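Local coordinates for protein oxidoreductase (Neisseria gonorrhoeae, PDB 5UFA) that probably transfers electrons between NADPH and ferredoxin or flavodoxin through its bound FAD, at residues A[124-129]-A[227-232]; A[152-157]-A[186-191]. All blocks are in the same frame, centred on the assembly; numbering follows the deposited sequence.

How the contacts relate
From the N terminus the chain first builds the antiparallel FAD-binding sheet, then enters the nucleotide-binding domain at strand 122-128. Contact 1 pairs this strand with strand 227-233, nearly a hundred residues later, and so closes a long loop. Contact 2 is nested inside that loop. It pairs strand 150-157 with strand 184-191 and closes a shorter one. Strands 122-128 and 150-157 are themselves neighbours: the backbone N of M125 lies 2.8 Å from N152 O, a probable hydrogen bond. The two contacts therefore join four adjacent strands of one parallel sheet, in the order 184-191, 150-157, 122-128, 227-233. Each reaches NADP through the C-terminal end of its first strand.

Contact 1. Residues A[124-129]-A[227-232]; sequences VMLCTG and TRFMIC. With NAP (NADP nicotinamide-adenine-dinucleotide phosphate), chain E.
The side chain of V124 is turned with CG1 anti to the backbone N (chi1 178°), and F229 places its ring anti to its own carbonyl carbon (chi1 -77°). These torsions bring V124 CG1 to 3.7 Å from F229 CE1, the two side chains lying alongside each other. They belong to neighbouring parallel strands in the Rossmann-like NADP domain of the ferredoxin reductase family. L126 adds its CD1 branch, which crosses toward the ring and stops 3.5 Å from F229 CD1. V124 CG1 and L126 CD1 both approach the ring obliquely. Y250 meets it in an edge-to-face stack, and helix 235-247 covers this side of the sheet through L245 on F229 and T241 on L126 and I231.

The other side carries M125, C127, M230 and C232. M125 and M230 run side by side, with CG to CG at 3.7 Å. Beyond that point both chains bend, M125 at its third torsion and M230 at its second and third. F135 of helix 133-138 packs against all four of these residues.

The backbones alternate as donor and acceptor. V124 N gives a nearly straight bond to R228 O (2.9 Å), and L126 N does the same to M230 O (2.8 Å). M230 N and C232 N return bonds to V124 O and L126 O. The last rung, T128 N to C232 O, is weak.

At the start of strand 227-233, R228 NH1 bonds T227 O from above the carbonyl plane, while NH2 forms a salt bridge with D119. At the opposite end T128 leads to the nucleotide. Its OG1 bonds the backbone N of N234, and its CB packs 3.2 Å from O4B of the NADP ribose.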
loop_
_atom_site.group_PDB
_atom_site.type_symbol
_atom_site.label_atom_id
_atom_site.label_comp_id
_atom_site.label_asym_id
_atom_site.label_seq_id
_atom_site.Cartn_x
_atom_site.Cartn_y
_atom_site.Cartn_z
ATOM N N VAL A 124 4.013 -2.521 12.060
ATOM C CA VAL A 124 2.574 -2.350 11.857
ATOM C C VAL A 124 2.372 -1.418 10.668
ATOM O O VAL A 124 2.769 -0.247 10.718
ATOM C CB VAL A 124 1.871 -1.789 13.106
ATOM C CG1 VAL A 124 0.347 -1.583 12.845
ATOM C CG2 VAL A 124 2.120 -2.680 14.303
ATOM N N MET A 125 1.772 -1.935 9.604
ATOM C CA MET A 125 1.438 -1.143 8.423
ATOM C C MET A 125 -0.058 -0.796 8.450
ATOM O O MET A 125 -0.904 -1.689 8.530
ATOM C CB MET A 125 1.810 -1.905 7.152
ATOM C CG MET A 125 3.299 -2.246 7.052
ATOM S SD MET A 125 3.722 -3.518 5.828
ATOM C CE MET A 125 2.854 -4.949 6.433
ATOM N N LEU A 126 -0.376 0.499 8.400
ATOM C CA LEU A 126 -1.748 1.006 8.455
ATOM C C LEU A 126 -2.104 1.686 7.132
ATOM O O LEU A 126 -1.438 2.645 6.719
ATOM C CB LEU A 126 -1.905 1.989 9.616
ATOM C CG LEU A 126 -1.444 1.509 11.001
ATOM C CD1 LEU A 126 -1.265 2.665 11.955
ATOM C CD2 LEU A 126 -2.467 0.517 11.573
ATOM N N CYS A 127 -3.171 1.221 6.490
ATOM C CA CYS A 127 -3.556 1.763 5.195
ATOM C C CYS A 127 -5.076 1.830 5.027
ATOM O O CYS A 127 -5.853 1.165 5.728
ATOM C CB CYS A 127 -2.938 0.931 4.075
ATOM S SG CYS A 127 -3.260 -0.814 4.253
ATOM N N THR A 128 -5.487 2.655 4.062
ATOM C CA THR A 128 -6.874 2.759 3.626
ATOM C C THR A 128 -6.943 2.522 2.128
ATOM O O THR A 128 -6.055 2.958 1.385
ATOM C CB THR A 128 -7.480 4.135 3.925
ATOM O OG1 THR A 128 -6.895 5.105 3.049
ATOM C CG2 THR A 128 -7.252 4.531 5.356
ATOM N N GLY A 129 -7.992 1.816 1.694
ATOM C CA GLY A 129 -8.280 1.720 0.276
ATOM C C GLY A 129 -7.105 1.168 -0.489
ATOM O O GLY A 129 -6.562 0.111 -0.153
ATOM N N THR A 227 7.486 -0.854 18.689
ATOM C CA THR A 227 6.608 -0.860 17.536
ATOM C C THR A 227 7.070 0.172 16.516
ATOM O O THR A 227 7.456 1.288 16.870
ATOM C CB THR A 227 5.172 -0.598 17.991
ATOM O OG1 THR A 227 4.898 -1.483 19.083
ATOM C CG2 THR A 227 4.169 -0.863 16.879
ATOM N N ARG A 228 7.041 -0.219 15.243
ATOM C CA ARG A 228 7.392 0.649 14.126
ATOM C C ARG A 228 6.211 0.709 13.168
ATOM O O ARG A 228 5.720 -0.337 12.725
ATOM C CB ARG A 228 8.640 0.130 13.421
ATOM C CG ARG A 228 9.841 0.052 14.345
ATOM C CD ARG A 228 10.296 1.422 14.871
ATOM N NE ARG A 228 11.424 1.282 15.800
ATOM C CZ ARG A 228 11.298 1.123 17.115
ATOM N NH1 ARG A 228 10.098 1.112 17.680
ATOM N NH2 ARG A 228 12.379 0.978 17.872
ATOM N N PHE A 229 5.777 1.931 12.843
ATOM C CA PHE A 229 4.563 2.190 12.077
ATOM C C PHE A 229 4.845 2.699 10.669
ATOM O O PHE A 229 5.647 3.618 10.482
ATOM C CB PHE A 229 3.684 3.229 12.774
ATOM C CG PHE A 229 2.925 2.695 13.923
ATOM C CD1 PHE A 229 1.734 2.013 13.709
ATOM C CD2 PHE A 229 3.370 2.882 15.218
ATOM C CE1 PHE A 229 1.006 1.497 14.782
ATOM C CE2 PHE A 229 2.641 2.385 16.297
ATOM C CZ PHE A 229 1.454 1.698 16.078
ATOM N N MET A 230 4.114 2.148 9.699
ATOM C CA MET A 230 4.028 2.668 8.340
ATOM C C MET A 230 2.588 3.101 8.108
ATOM O O MET A 230 1.658 2.378 8.483
ATOM C CB MET A 230 4.361 1.612 7.283
ATOM C CG MET A 230 5.490 0.653 7.589
ATOM S SD MET A 230 7.094 1.393 7.373
ATOM C CE MET A 230 7.153 1.631 5.603
ATOM N N ILE A 231 2.393 4.248 7.459
ATOM C CA ILE A 231 1.053 4.758 7.172
ATOM C C ILE A 231 0.954 5.125 5.703
ATOM O O ILE A 231 1.728 5.953 5.214
ATOM C CB ILE A 231 0.689 5.986 8.021
ATOM C CG1 ILE A 231 1.177 5.834 9.474
ATOM C CG2 ILE A 231 -0.829 6.196 7.965
ATOM C CD1 ILE A 231 0.944 7.074 10.333
ATOM N N CYS A 232 -0.039 4.563 5.014
ATOM C CA CYS A 232 -0.269 4.953 3.626
ATOM C C CYS A 232 -1.754 4.907 3.303
ATOM O O CYS A 232 -2.404 3.864 3.406
ATOM C CB CYS A 232 0.507 4.062 2.672
ATOM S SG CYS A 232 0.216 4.501 0.932
HETATM P PA NAP E . -11.501 6.378 1.006
HETATM O O1A NAP E . -10.233 6.998 1.426
HETATM O O2A NAP E . -12.629 7.431 0.904
HETATM O O5B NAP E . -11.957 5.217 2.051
HETATM C C5B NAP E . -11.093 4.113 2.374
HETATM C C4B NAP E . -11.058 4.006 3.876
HETATM O O4B NAP E . -10.442 5.183 4.458
HETATM C C3B NAP E . -12.420 3.874 4.560
HETATM O O3B NAP E . -12.294 2.915 5.604
HETATM C C2B NAP E . -12.618 5.261 5.172
HETATM O O2B NAP E . -13.524 5.344 6.291
HETATM C C1B NAP E . -11.191 5.556 5.597
HETATM N N9A NAP E . -10.961 6.958 5.919
HETATM C C8A NAP E . -11.359 8.050 5.195
HETATM N N7A NAP E . -11.041 9.200 5.738
HETATM C C5A NAP E . -10.395 8.839 6.911
HETATM C C6A NAP E . -9.863 9.598 7.970
HETATM N N6A NAP E . -9.887 10.931 8.016
HETATM N N1A NAP E . -9.334 8.929 9.019
HETATM C C2A NAP E . -9.349 7.592 9.002
HETATM N N3A NAP E . -9.824 6.771 8.060
HETATM C C4A NAP E . -10.337 7.461 7.035
HETATM O O3 NAP E . -11.265 5.699 -0.411
HETATM P PN NAP E . -12.231 4.827 -1.333
HETATM O O1N NAP E . -11.443 3.840 -2.106
HETATM O O2N NAP E . -13.346 4.340 -0.493
HETATM O O5D NAP E . -12.701 5.957 -2.351
HETATM C C5D NAP E . -13.344 5.637 -3.604
HETATM C C4D NAP E . -14.008 6.875 -4.161
HETATM O O4D NAP E . -15.163 7.226 -3.360
HETATM C C3D NAP E . -13.140 8.133 -4.199
HETATM O O3D NAP E . -13.540 8.955 -5.284
HETATM C C2D NAP E . -13.513 8.828 -2.894
HETATM O O2D NAP E . -13.193 10.215 -2.887
HETATM C C1D NAP E . -15.011 8.532 -2.857
HETATM N N1N NAP E . -15.591 8.572 -1.446
HETATM C C2N NAP E . -15.584 7.393 -0.802
HETATM C C3N NAP E . -16.041 7.313 0.499
HETATM C C7N NAP E . -15.937 6.026 1.255
HETATM O O7N NAP E . -16.396 5.956 2.386
HETATM N N7N NAP E . -15.361 4.995 0.652
HETATM C C4N NAP E . -16.525 8.464 1.107
HETATM C C5N NAP E . -16.522 9.664 0.417
HETATM C C6N NAP E . -16.048 9.701 -0.869
HETATM P P2B NAP E . -15.078 5.751 6.037
HETATM O O1X NAP E . -15.708 4.664 5.222
HETATM O O2X NAP E . -15.649 5.940 7.449
HETATM O O3X NAP E . -15.120 7.089 5.286
#

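Contact 2. Residues A[152-157]-A[186-191]. With NAP (NADP nicotinamide-adenine-dinucleotide phosphate), chain E.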
loop_
_atom_site.group_PDB
_atom_site.type_symbol
_atom_site.label_atom_id
_atom_site.label_comp_id
_atom_site.label_asym_id
_atom_site.label_seq_id
_atom_site.Cartn_x
_atom_site.Cartn_y
_atom_site.Cartn_z
ATOM N N ASN A 152 2.598 -6.804 10.714
ATOM C CA ASN A 152 1.152 -6.651 10.843
ATOM C C ASN A 152 0.621 -5.697 9.784
ATOM O O ASN A 152 1.242 -4.669 9.491
ATOM C CB ASN A 152 0.772 -6.126 12.240
ATOM C CG ASN A 152 1.399 -6.942 13.356
ATOM O OD1 ASN A 152 0.800 -7.888 13.871
ATOM N ND2 ASN A 152 2.617 -6.592 13.718
ATOM N N LEU A 153 -0.515 -6.045 9.191
ATOM C CA LEU A 153 -1.104 -5.217 8.153
ATOM C C LEU A 153 -2.564 -5.000 8.498
ATOM O O LEU A 153 -3.344 -5.964 8.544
ATOM C CB LEU A 153 -0.933 -5.840 6.761
ATOM C CG LEU A 153 -1.591 -5.154 5.541
ATOM C CD1 LEU A 153 -1.161 -3.705 5.390
ATOM C CD2 LEU A 153 -1.235 -5.893 4.263
ATOM N N ILE A 154 -2.915 -3.738 8.769
ATOM C CA ILE A 154 -4.284 -3.307 9.034
ATOM C C ILE A 154 -4.768 -2.471 7.852
ATOM O O ILE A 154 -4.180 -1.428 7.523
ATOM C CB ILE A 154 -4.390 -2.539 10.362
ATOM C CG1 ILE A 154 -4.206 -3.497 11.549
ATOM C CG2 ILE A 154 -5.724 -1.819 10.464
ATOM C CD1 ILE A 154 -2.865 -3.488 12.167
ATOM N N HIS A 155 -5.844 -2.938 7.219
ATOM C CA HIS A 155 -6.370 -2.389 5.972
ATOM C C HIS A 155 -7.794 -1.895 6.194
ATOM O O HIS A 155 -8.675 -2.691 6.532
ATOM C CB HIS A 155 -6.365 -3.462 4.883
ATOM C CG HIS A 155 -6.733 -2.947 3.526
ATOM N ND1 HIS A 155 -7.350 -3.730 2.575
ATOM C CD2 HIS A 155 -6.552 -1.729 2.958
ATOM C CE1 HIS A 155 -7.533 -3.014 1.480
ATOM N NE2 HIS A 155 -7.058 -1.796 1.687
ATOM N N SER A 156 -8.030 -0.601 5.981
ATOM C CA SER A 156 -9.346 -0.007 6.217
ATOM C C SER A 156 -10.025 0.287 4.886
ATOM O O SER A 156 -9.474 1.015 4.048
ATOM C CB SER A 156 -9.247 1.275 7.043
ATOM O OG SER A 156 -10.544 1.812 7.277
ATOM N N VAL A 157 -11.220 -0.279 4.700
ATOM C CA VAL A 157 -12.090 0.016 3.568
ATOM C C VAL A 157 -13.511 0.167 4.101
ATOM O O VAL A 157 -13.812 -0.199 5.238
ATOM C CB VAL A 157 -12.044 -1.087 2.489
ATOM C CG1 VAL A 157 -10.649 -1.235 1.922
ATOM C CG2 VAL A 157 -12.526 -2.387 3.089
ATOM N N ARG A 186 0.343 -10.995 10.648
ATOM C CA ARG A 186 -1.057 -10.830 11.007
ATOM C C ARG A 186 -1.697 -9.861 10.035
ATOM O O ARG A 186 -1.113 -8.819 9.713
ATOM C CB ARG A 186 -1.255 -10.276 12.434
ATOM C CG ARG A 186 -0.959 -11.227 13.572
ATOM C CD ARG A 186 0.542 -11.366 13.731
ATOM N NE ARG A 186 0.931 -11.991 14.985
ATOM C CZ ARG A 186 1.300 -11.304 16.057
ATOM N NH1 ARG A 186 1.319 -9.979 16.012
ATOM N NH2 ARG A 186 1.635 -11.948 17.168
ATOM N N PHE A 187 -2.922 -10.188 9.624
ATOM C CA PHE A 187 -3.760 -9.331 8.801
ATOM C C PHE A 187 -5.042 -9.037 9.573
ATOM O O PHE A 187 -5.696 -9.957 10.077
ATOM C CB PHE A 187 -4.056 -10.011 7.446
ATOM C CG PHE A 187 -5.114 -9.314 6.606
ATOM C CD1 PHE A 187 -4.925 -8.028 6.142
ATOM C CD2 PHE A 187 -6.290 -9.966 6.276
ATOM C CE1 PHE A 187 -5.889 -7.403 5.381
ATOM C CE2 PHE A 187 -7.266 -9.341 5.505
ATOM C CZ PHE A 187 -7.059 -8.062 5.059
ATOM N N VAL A 188 -5.380 -7.756 9.678
ATOM C CA VAL A 188 -6.615 -7.304 10.319
ATOM C C VAL A 188 -7.391 -6.418 9.348
ATOM O O VAL A 188 -6.986 -5.272 9.092
ATOM C CB VAL A 188 -6.339 -6.552 11.633
ATOM C CG1 VAL A 188 -7.653 -6.021 12.239
ATOM C CG2 VAL A 188 -5.598 -7.467 12.634
ATOM N N PRO A 189 -8.481 -6.907 8.757
ATOM C CA PRO A 189 -9.342 -6.027 7.963
ATOM C C PRO A 189 -10.208 -5.143 8.844
ATOM O O PRO A 189 -10.726 -5.568 9.881
ATOM C CB PRO A 189 -10.193 -7.007 7.150
ATOM C CG PRO A 189 -10.250 -8.233 7.996
ATOM C CD PRO A 189 -8.897 -8.315 8.670
ATOM N N VAL A 190 -10.357 -3.900 8.404
ATOM C CA VAL A 190 -11.235 -2.913 9.012
ATOM C C VAL A 190 -12.225 -2.492 7.944
ATOM O O VAL A 190 -11.820 -2.012 6.875
ATOM C CB VAL A 190 -10.459 -1.693 9.527
ATOM C CG1 VAL A 190 -11.411 -0.643 10.092
ATOM C CG2 VAL A 190 -9.391 -2.102 10.541
ATOM N N THR A 191 -13.514 -2.699 8.212
ATOM C CA THR A 191 -14.589 -2.220 7.345
ATOM C C THR A 191 -15.387 -1.177 8.118
ATOM O O THR A 191 -15.956 -1.480 9.171
ATOM C CB THR A 191 -15.486 -3.358 6.842
ATOM O OG1 THR A 191 -15.979 -4.134 7.937
ATOM C CG2 THR A 191 -14.724 -4.255 5.881
HETATM P PA NAP E . -11.501 6.378 1.006
HETATM O O1A NAP E . -10.233 6.998 1.426
HETATM O O2A NAP E . -12.629 7.431 0.904
HETATM O O5B NAP E . -11.957 5.217 2.051
HETATM C C5B NAP E . -11.093 4.113 2.374
HETATM C C4B NAP E . -11.058 4.006 3.876
HETATM O O4B NAP E . -10.442 5.183 4.458
HETATM C C3B NAP E . -12.420 3.874 4.560
HETATM O O3B NAP E . -12.294 2.915 5.604
HETATM C C2B NAP E . -12.618 5.261 5.172
HETATM O O2B NAP E . -13.524 5.344 6.291
HETATM C C1B NAP E . -11.191 5.556 5.597
HETATM N N9A NAP E . -10.961 6.958 5.919
HETATM C C8A NAP E . -11.359 8.050 5.195
HETATM N N7A NAP E . -11.041 9.200 5.738
HETATM C C5A NAP E . -10.395 8.839 6.911
HETATM C C6A NAP E . -9.863 9.598 7.970
HETATM N N6A NAP E . -9.887 10.931 8.016
HETATM N N1A NAP E . -9.334 8.929 9.019
HETATM C C2A NAP E . -9.349 7.592 9.002
HETATM N N3A NAP E . -9.824 6.771 8.060
HETATM C C4A NAP E . -10.337 7.461 7.035
HETATM O O3 NAP E . -11.265 5.699 -0.411
HETATM P PN NAP E . -12.231 4.827 -1.333
HETATM O O1N NAP E . -11.443 3.840 -2.106
HETATM O O2N NAP E . -13.346 4.340 -0.493
HETATM O O5D NAP E . -12.701 5.957 -2.351
HETATM C C5D NAP E . -13.344 5.637 -3.604
HETATM C C4D NAP E . -14.008 6.875 -4.161
HETATM O O4D NAP E . -15.163 7.226 -3.360
HETATM C C3D NAP E . -13.140 8.133 -4.199
HETATM O O3D NAP E . -13.540 8.955 -5.284
HETATM C C2D NAP E . -13.513 8.828 -2.894
HETATM O O2D NAP E . -13.193 10.215 -2.887
HETATM C C1D NAP E . -15.011 8.532 -2.857
HETATM N N1N NAP E . -15.591 8.572 -1.446
HETATM C C2N NAP E . -15.584 7.393 -0.802
HETATM C C3N NAP E . -16.041 7.313 0.499
HETATM C C7N NAP E . -15.937 6.026 1.255
HETATM O O7N NAP E . -16.396 5.956 2.386
HETATM N N7N NAP E . -15.361 4.995 0.652
HETATM C C4N NAP E . -16.525 8.464 1.107
HETATM C C5N NAP E . -16.522 9.664 0.417
HETATM C C6N NAP E . -16.048 9.701 -0.869
HETATM P P2B NAP E . -15.078 5.751 6.037
HETATM O O1X NAP E . -15.708 4.664 5.222
HETATM O O2X NAP E . -15.649 5.940 7.449
HETATM O O3X NAP E . -15.120 7.089 5.286
#
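At the edge of the F187 ring, near its plane, H155 CB stands 4.0 Å from F187 CE1. From the ring's own strand, P189 CD lies over one face, 3.7 Å above the plane and offset toward the rim. The guanidinium of R186 is met edge-on by the amide of N152. R186 NH1 bonds N152 OD1 at 3.0 Å, with the oxygen in the guanidinium plane and the nitrogen on a lone pair in the amide's carbonyl plane. The two planes are nevertheless 54° apart. A bend at the second torsion of R186 (chi2 76°) folds its chain round, and CB and CD both pass 3.5 Å from N152 OD1. NH1 has a second partner in T220 OG1, and N152 ND2 bonds L123 O and T150 OG1, so both ends of the amide are held.

Strands 150-157 and 184-191 run parallel in the Rossmann-like sheet of the NADP domain, residue beside residue from N152 with R186 to V157 with T191. Five backbone bonds join them, such as V190 N to H155 O at 2.8 Å. P189 has no N-H to donate, but its position in the register lets the pattern pass without a break.

I154, V188 and V190 form an apolar cluster on the side of N152 and S156. I154 CG1 lies alongside V188 CB at 3.7 Å, and its CG2 branch crosses to V190 CG2. I214 and L218 of helix 213-218 pack on I154, and L218 also on V188. On the other side L169 of helix 166-173 packs on L153 and F187. H155 turns its ring away from strand 184-191, and its NE2 bonds G129 O. With its hydroxyl anti to the backbone N, S156 brings OG to 2.7 Å from O3B of the NADP ribose, a hydrogen bond in which either could be the donor.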